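PDB 3LL3: gluconate kinase from Lactobacillus acidophilus, which probably transfers a phosphate group from ATP to a sugar or sugar acid such as gluconate, as a member of the FGGY family of carbohydrate kinases. Local coordinates for residues K17-Y21 / Q428-L432; I377-Y381 / L412-F417. All blocks are in the same frame, centred on the assembly; numbering follows the deposited sequence.

The two contacts lie in different parts of the FGGY kinase fold, their centres 28 Å apart and their nearest atoms about 15 Å apart. Contact 1 closes a long loop of the chain, joining strand 15-22 of the N-terminal domain's mixed sheet to the start of helix 429-441 in the C-terminal domain. Contact 2 is nested inside that loop and joins two helices of the C-terminal domain, 365-388 and 407-417; strand 421-424 then leads on to the helix used by contact 1. Bound ATP is about 4 Å from the side chain of Gln-428 and about 9 Å from that of Ile-377. One contact thus bridges the two actin-like domains, and the other packs helices within the second.

Contact 1. Residues K17-Y21 / Q428-L432; sequences KGVLY and QSGTL
The ring of Tyr-21 reaches across to the first turn of helix 429-441, with CG1 of Val-19, from its own strand, 3.4 Å above the plane of one face and offset toward the rim. Thr-431 O and Leu-432 CA approach the same ring obliquely. At its end, Tyr-21 OH shares a 2.9 Å hydrogen bond with Thr-431 OG1, the two side chains meeting at about a right angle. Val-19 CG2 lies 3.5 Å from Thr-431 OG1, a methyl packed beside the bonded hydroxyl. The amide of Gln-428, at the N-cap position, is met by Lys-17: NZ donates to OE1 over 2.6 Å, at a C=O...N angle of 165°, close to straight. The lysine chain is bent at its third torsion (chi3 -45°), which turns its end toward this oxygen. NZ also donates to a water at 2.8 Å, which in turn accepts from the backbone N of Thr-431 at 3.1 Å, so the water satisfies a first-turn N-H of the helix and ties it to the lysine. Asp-10 on strand 4-11 forms a salt bridge with the same NZ. Gripped by the Gln-428 oxygen, a water and Asp-10, NZ is fixed at the domain junction, and with the Gln-428 side chain about 4 Å from bound ATP, this polar link lies next to the nucleotide.

Contact 2. Residues I377-Y381 / L412-F417; sequences IFNLY and LCANIF
Ile-377 is the knob of this helix pair, set in a hole formed by Leu-412, Cys-413, Ile-416 and Phe-417. Its CD1 reaches Leu-412 CB at 3.7 Å and passes Cys-413 SG, while CG2 presses on Ile-416 CD1 at 3.4 Å, tighter than usual for two carbons, and also meets the edge of the Phe-417 ring. One turn on, Tyr-381 turns its ring edge toward the face of Phe-417, with centroids 5.2 Å apart and planes at 68°; Tyr-381 CB adds a CH-pi contact over that face, 4.2 Å from the centroid. With CG anti to the backbone N (chi1 177°), the tyrosine ring lies against the end of helix 407-417, where Ile-416 O sits 3.7 Å above the centre of the Tyr-381 ring. Replacing Phe-417 by alanine is likely to leave the Tyr-381 edge without its aromatic face and open a gap beside Ile-377. Ile-416 CG2 touches both Tyr-381 CB (3.8 Å) and Phe-378 CD1 (3.9 Å). In the second shell, helix 465-485 brings Phe-475 edge-to-face with Tyr-381 and Tyr-471 against Leu-412 and Ile-416. The segment axes cross at -45°, 10.0 Å apart, and the interface depends on apolar and aromatic fit, which joins these helices of the C-terminal domain near the ATP site.

Contact 1. Residues K17-Y21 / Q428-L432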
ATOM      1  N   LYS A  17       8.540 -31.460  20.688  1.00 34.94           N
ATOM      2  CA  LYS A  17       7.322 -32.178  21.050  1.00 35.46           C
ATOM      3  C   LYS A  17       7.548 -33.666  20.866  1.00 35.05           C
ATOM      4  O   LYS A  17       8.122 -34.096  19.873  1.00 33.65           O
ATOM      5  CB  LYS A  17       6.159 -31.771  20.159  1.00 38.56           C
ATOM      6  CG  LYS A  17       6.137 -30.328  19.749  1.00 43.54           C
ATOM      7  CD  LYS A  17       5.193 -30.134  18.560  1.00 48.77           C
ATOM      8  CE  LYS A  17       5.406 -31.216  17.493  1.00 44.84           C
ATOM      9  NZ  LYS A  17       5.157 -30.728  16.105  1.00 46.45           N
ATOM     10  N   GLY A  18       7.085 -34.460  21.818  1.00 35.03           N
ATOM     11  CA  GLY A  18       7.111 -35.898  21.660  1.00 32.85           C
ATOM     12  C   GLY A  18       5.697 -36.441  21.625  1.00 32.77           C
ATOM     13  O   GLY A  18       4.821 -35.961  22.349  1.00 31.24           O
ATOM     14  N   VAL A  19       5.469 -37.432  20.768  1.00 29.86           N
ATOM     15  CA  VAL A  19       4.181 -38.098  20.711  1.00 29.45           C
ATOM     16  C   VAL A  19       4.415 -39.596  20.887  1.00 29.60           C
ATOM     17  O   VAL A  19       5.290 -40.185  20.255  1.00 28.04           O
ATOM     18  CB  VAL A  19       3.427 -37.813  19.397  1.00 28.75           C
ATOM     19  CG1 VAL A  19       2.072 -38.533  19.388  1.00 30.48           C
ATOM     20  CG2 VAL A  19       3.250 -36.311  19.202  1.00 29.67           C
ATOM     21  N   LEU A  20       3.659 -40.191  21.797  1.00 30.38           N
ATOM     22  CA  LEU A  20       3.704 -41.630  22.034  1.00 29.97           C
ATOM     23  C   LEU A  20       2.613 -42.293  21.197  1.00 31.02           C
ATOM     24  O   LEU A  20       1.447 -41.907  21.282  1.00 31.40           O
ATOM     25  CB  LEU A  20       3.488 -41.915  23.525  1.00 31.54           C
ATOM     26  CG  LEU A  20       3.479 -43.369  24.019  1.00 33.24           C
ATOM     27  CD1 LEU A  20       4.809 -44.044  23.756  1.00 30.07           C
ATOM     28  CD2 LEU A  20       3.128 -43.432  25.503  1.00 34.90           C
ATOM     29  N   TYR A  21       2.996 -43.257  20.366  1.00 28.87           N
ATOM     30  CA  TYR A  21       2.044 -43.953  19.513  1.00 32.73           C
ATOM     31  C   TYR A  21       2.000 -45.416  19.910  1.00 34.05           C
ATOM     32  O   TYR A  21       3.035 -46.005  20.229  1.00 30.82           O
ATOM     33  CB  TYR A  21       2.451 -43.864  18.034  1.00 31.21           C
ATOM     34  CG  TYR A  21       2.509 -42.468  17.452  1.00 31.04           C
ATOM     35  CD1 TYR A  21       3.704 -41.751  17.438  1.00 28.70           C
ATOM     36  CD2 TYR A  21       1.381 -41.880  16.884  1.00 30.69           C
ATOM     37  CE1 TYR A  21       3.769 -40.487  16.910  1.00 29.08           C
ATOM     38  CE2 TYR A  21       1.435 -40.604  16.346  1.00 30.39           C
ATOM     39  CZ  TYR A  21       2.634 -39.913  16.359  1.00 31.92           C
ATOM     40  OH  TYR A  21       2.712 -38.645  15.828  1.00 30.09           O
ATOM     41  N   GLN A 428      -0.114 -32.832  13.214  1.00 37.88           N
ATOM     42  CA  GLN A 428       1.254 -33.156  13.625  1.00 37.72           C
ATOM     43  C   GLN A 428       1.885 -34.143  12.653  1.00 32.07           C
ATOM     44  O   GLN A 428       2.293 -35.242  13.032  1.00 31.02           O
ATOM     45  CB  GLN A 428       1.260 -33.722  15.049  1.00 40.36           C
ATOM     46  CG  GLN A 428       0.717 -32.731  16.072  1.00 42.61           C
ATOM     47  CD  GLN A 428       1.420 -31.384  15.973  1.00 46.75           C
ATOM     48  OE1 GLN A 428       2.649 -31.329  15.865  1.00 43.81           O
ATOM     49  NE2 GLN A 428       0.646 -30.289  16.000  1.00 45.43           N
ATOM     50  N   SER A 429       1.959 -33.734  11.396  1.00 27.43           N
ATOM     51  CA  SER A 429       2.434 -34.594  10.329  1.00 28.35           C
ATOM     52  C   SER A 429       3.870 -35.078  10.530  1.00 27.00           C
ATOM     53  O   SER A 429       4.211 -36.180  10.116  1.00 25.30           O
ATOM     54  CB  SER A 429       2.340 -33.850   9.006  1.00 26.56           C
ATOM     55  OG  SER A 429       3.100 -32.668   9.091  1.00 28.73           O
ATOM     56  N   GLY A 430       4.698 -34.253  11.166  1.00 27.58           N
ATOM     57  CA  GLY A 430       6.113 -34.552  11.342  1.00 27.14           C
ATOM     58  C   GLY A 430       6.416 -35.720  12.277  1.00 28.38           C
ATOM     59  O   GLY A 430       7.168 -36.631  11.909  1.00 27.02           O
ATOM     60  N   THR A 431       5.865 -35.704  13.492  1.00 26.28           N
ATOM     61  CA  THR A 431       6.011 -36.860  14.367  1.00 28.47           C
ATOM     62  C   THR A 431       5.305 -38.098  13.811  1.00 26.26           C
ATOM     63  O   THR A 431       5.775 -39.214  14.006  1.00 27.77           O
ATOM     64  CB  THR A 431       5.549 -36.595  15.811  1.00 30.39           C
ATOM     65  OG1 THR A 431       4.215 -36.109  15.799  1.00 32.21           O
ATOM     66  CG2 THR A 431       6.441 -35.570  16.489  1.00 31.46           C
ATOM     67  N   LEU A 432       4.181 -37.899  13.119  1.00 28.35           N
ATOM     68  CA  LEU A 432       3.475 -39.009  12.494  1.00 25.92           C
ATOM     69  C   LEU A 432       4.393 -39.722  11.501  1.00 24.50           C
ATOM     70  O   LEU A 432       4.501 -40.945  11.505  1.00 25.35           O
ATOM     71  CB  LEU A 432       2.226 -38.499  11.768  1.00 24.51           C
ATOM     72  CG  LEU A 432       1.333 -39.527  11.072  1.00 27.30           C
ATOM     73  CD1 LEU A 432      -0.092 -38.994  10.909  1.00 28.97           C
ATOM     74  CD2 LEU A 432       1.901 -39.930   9.729  1.00 24.86           C
TER
HETATM   75  O   HOH W   1       5.206 -32.813  14.239  1.00 36.84           O

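Contact 2. Residues I377-Y381 / L412-F417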
ATOM      1  N   ILE A 377      -2.422 -15.488   0.712  1.00 20.64           N
ATOM      2  CA  ILE A 377      -2.626 -16.684  -0.114  1.00 22.38           C
ATOM      3  C   ILE A 377      -2.025 -16.538  -1.511  1.00 22.72           C
ATOM      4  O   ILE A 377      -1.482 -17.498  -2.061  1.00 21.89           O
ATOM      5  CB  ILE A 377      -4.142 -16.995  -0.234  1.00 19.47           C
ATOM      6  CG1 ILE A 377      -4.731 -17.234   1.155  1.00 21.07           C
ATOM      7  CG2 ILE A 377      -4.387 -18.221  -1.134  1.00 20.81           C
ATOM      8  CD1 ILE A 377      -6.247 -17.561   1.118  1.00 21.33           C
ATOM      9  N   PHE A 378      -2.161 -15.347  -2.103  1.00 20.27           N
ATOM     10  CA  PHE A 378      -1.560 -15.070  -3.406  1.00 20.23           C
ATOM     11  C   PHE A 378      -0.036 -15.300  -3.349  1.00 22.59           C
ATOM     12  O   PHE A 378       0.568 -15.842  -4.275  1.00 21.94           O
ATOM     13  CB  PHE A 378      -1.831 -13.620  -3.848  1.00 21.66           C
ATOM     14  CG  PHE A 378      -3.121 -13.421  -4.618  1.00 22.69           C
ATOM     15  CD1 PHE A 378      -3.537 -14.346  -5.566  1.00 22.02           C
ATOM     16  CD2 PHE A 378      -3.877 -12.271  -4.426  1.00 21.68           C
ATOM     17  CE1 PHE A 378      -4.699 -14.146  -6.291  1.00 23.98           C
ATOM     18  CE2 PHE A 378      -5.039 -12.053  -5.152  1.00 25.49           C
ATOM     19  CZ  PHE A 378      -5.453 -12.990  -6.088  1.00 27.01           C
ATOM     20  N   ASN A 379       0.583 -14.864  -2.260  1.00 20.85           N
ATOM     21  CA  ASN A 379       2.031 -14.994  -2.100  1.00 21.58           C
ATOM     22  C   ASN A 379       2.414 -16.488  -2.111  1.00 21.56           C
ATOM     23  O   ASN A 379       3.357 -16.895  -2.784  1.00 19.62           O
ATOM     24  CB  ASN A 379       2.442 -14.319  -0.790  1.00 21.46           C
ATOM     25  CG  ASN A 379       3.944 -14.357  -0.536  1.00 21.53           C
ATOM     26  OD1 ASN A 379       4.376 -14.642   0.584  1.00 23.01           O
ATOM     27  ND2 ASN A 379       4.736 -14.054  -1.553  1.00 19.03           N
ATOM     28  N   LEU A 380       1.648 -17.284  -1.375  1.00 19.74           N
ATOM     29  CA  LEU A 380       1.822 -18.736  -1.345  1.00 24.38           C
ATOM     30  C   LEU A 380       1.582 -19.362  -2.715  1.00 24.02           C
ATOM     31  O   LEU A 380       2.244 -20.329  -3.089  1.00 25.20           O
ATOM     32  CB  LEU A 380       0.879 -19.365  -0.311  1.00 22.72           C
ATOM     33  CG  LEU A 380       1.249 -19.137   1.163  1.00 24.39           C
ATOM     34  CD1 LEU A 380       0.016 -19.276   2.071  1.00 25.55           C
ATOM     35  CD2 LEU A 380       2.368 -20.047   1.617  1.00 22.75           C
ATOM     36  N   TYR A 381       0.620 -18.826  -3.458  1.00 22.59           N
ATOM     37  CA  TYR A 381       0.329 -19.363  -4.780  1.00 23.20           C
ATOM     38  C   TYR A 381       1.432 -18.985  -5.742  1.00 25.19           C
ATOM     39  O   TYR A 381       1.728 -19.716  -6.686  1.00 24.77           O
ATOM     40  CB  TYR A 381      -1.011 -18.846  -5.282  1.00 24.44           C
ATOM     41  CG  TYR A 381      -1.366 -19.298  -6.675  1.00 25.91           C
ATOM     42  CD1 TYR A 381      -1.595 -20.644  -6.962  1.00 25.77           C
ATOM     43  CD2 TYR A 381      -1.492 -18.383  -7.697  1.00 24.63           C
ATOM     44  CE1 TYR A 381      -1.935 -21.050  -8.245  1.00 27.88           C
ATOM     45  CE2 TYR A 381      -1.833 -18.771  -8.972  1.00 28.67           C
ATOM     46  CZ  TYR A 381      -2.060 -20.103  -9.248  1.00 31.19           C
ATOM     47  OH  TYR A 381      -2.418 -20.471 -10.531  1.00 33.27           O
ATOM     48  N   LEU A 412     -10.955 -20.267   0.023  1.00 24.19           N
ATOM     49  CA  LEU A 412     -10.221 -19.225  -0.684  1.00 25.78           C
ATOM     50  C   LEU A 412      -8.952 -19.806  -1.322  1.00 23.14           C
ATOM     51  O   LEU A 412      -8.597 -19.480  -2.461  1.00 21.39           O
ATOM     52  CB  LEU A 412      -9.859 -18.110   0.296  1.00 26.47           C
ATOM     53  CG  LEU A 412     -10.152 -16.716  -0.214  1.00 31.88           C
ATOM     54  CD1 LEU A 412     -10.030 -15.698   0.894  1.00 33.04           C
ATOM     55  CD2 LEU A 412      -9.173 -16.420  -1.309  1.00 30.00           C
ATOM     56  N   CYS A 413      -8.268 -20.677  -0.588  1.00 22.52           N
ATOM     57  CA  CYS A 413      -7.070 -21.338  -1.137  1.00 23.24           C
ATOM     58  C   CYS A 413      -7.443 -22.154  -2.355  1.00 21.29           C
ATOM     59  O   CYS A 413      -6.774 -22.101  -3.382  1.00 23.37           O
ATOM     60  CB  CYS A 413      -6.428 -22.265  -0.100  1.00 22.04           C
ATOM     61  SG  CYS A 413      -5.507 -21.399   1.199  1.00 24.60           S
ATOM     62  N   ALA A 414      -8.513 -22.930  -2.224  1.00 22.37           N
ATOM     63  CA  ALA A 414      -9.023 -23.724  -3.340  1.00 23.70           C
ATOM     64  C   ALA A 414      -9.300 -22.839  -4.557  1.00 23.96           C
ATOM     65  O   ALA A 414      -8.937 -23.184  -5.682  1.00 22.80           O
ATOM     66  CB  ALA A 414     -10.301 -24.448  -2.923  1.00 23.18           C
ATOM     67  N   ASN A 415      -9.974 -21.714  -4.322  1.00 21.88           N
ATOM     68  CA  ASN A 415     -10.320 -20.787  -5.393  1.00 23.44           C
ATOM     69  C   ASN A 415      -9.118 -20.098  -6.070  1.00 25.35           C
ATOM     70  O   ASN A 415      -9.125 -19.889  -7.286  1.00 24.93           O
ATOM     71  CB  ASN A 415     -11.310 -19.747  -4.871  1.00 25.04           C
ATOM     72  CG  ASN A 415     -12.646 -20.362  -4.479  1.00 25.74           C
ATOM     73  OD1 ASN A 415     -12.916 -21.520  -4.792  1.00 26.07           O
ATOM     74  ND2 ASN A 415     -13.480 -19.593  -3.790  1.00 23.45           N
ATOM     75  N   ILE A 416      -8.105 -19.743  -5.274  1.00 23.90           N
ATOM     76  CA  ILE A 416      -6.882 -19.125  -5.792  1.00 24.17           C
ATOM     77  C   ILE A 416      -5.948 -20.135  -6.459  1.00 24.61           C
ATOM     78  O   ILE A 416      -5.478 -19.898  -7.575  1.00 26.86           O
ATOM     79  CB  ILE A 416      -6.142 -18.346  -4.690  1.00 23.41           C
ATOM     80  CG1 ILE A 416      -6.915 -17.060  -4.369  1.00 25.03           C
ATOM     81  CG2 ILE A 416      -4.706 -18.041  -5.104  1.00 23.64           C
ATOM     82  CD1 ILE A 416      -6.401 -16.334  -3.143  1.00 24.36           C
ATOM     83  N   PHE A 417      -5.677 -21.251  -5.791  1.00 22.58           N
ATOM     84  CA  PHE A 417      -4.863 -22.317  -6.382  1.00 24.31           C
ATOM     85  C   PHE A 417      -5.591 -23.029  -7.533  1.00 25.64           C
ATOM     86  O   PHE A 417      -4.956 -23.576  -8.432  1.00 26.87           O
ATOM     87  CB  PHE A 417      -4.430 -23.347  -5.319  1.00 24.03           C
ATOM     88  CG  PHE A 417      -3.284 -22.890  -4.432  1.00 24.18           C
ATOM     89  CD1 PHE A 417      -2.057 -23.533  -4.478  1.00 24.53           C
ATOM     90  CD2 PHE A 417      -3.446 -21.834  -3.543  1.00 25.49           C
ATOM     91  CE1 PHE A 417      -0.991 -23.124  -3.651  1.00 27.42           C
ATOM     92  CE2 PHE A 417      -2.407 -21.422  -2.716  1.00 23.46           C
ATOM     93  CZ  PHE A 417      -1.165 -22.060  -2.777  1.00 26.16           C
TER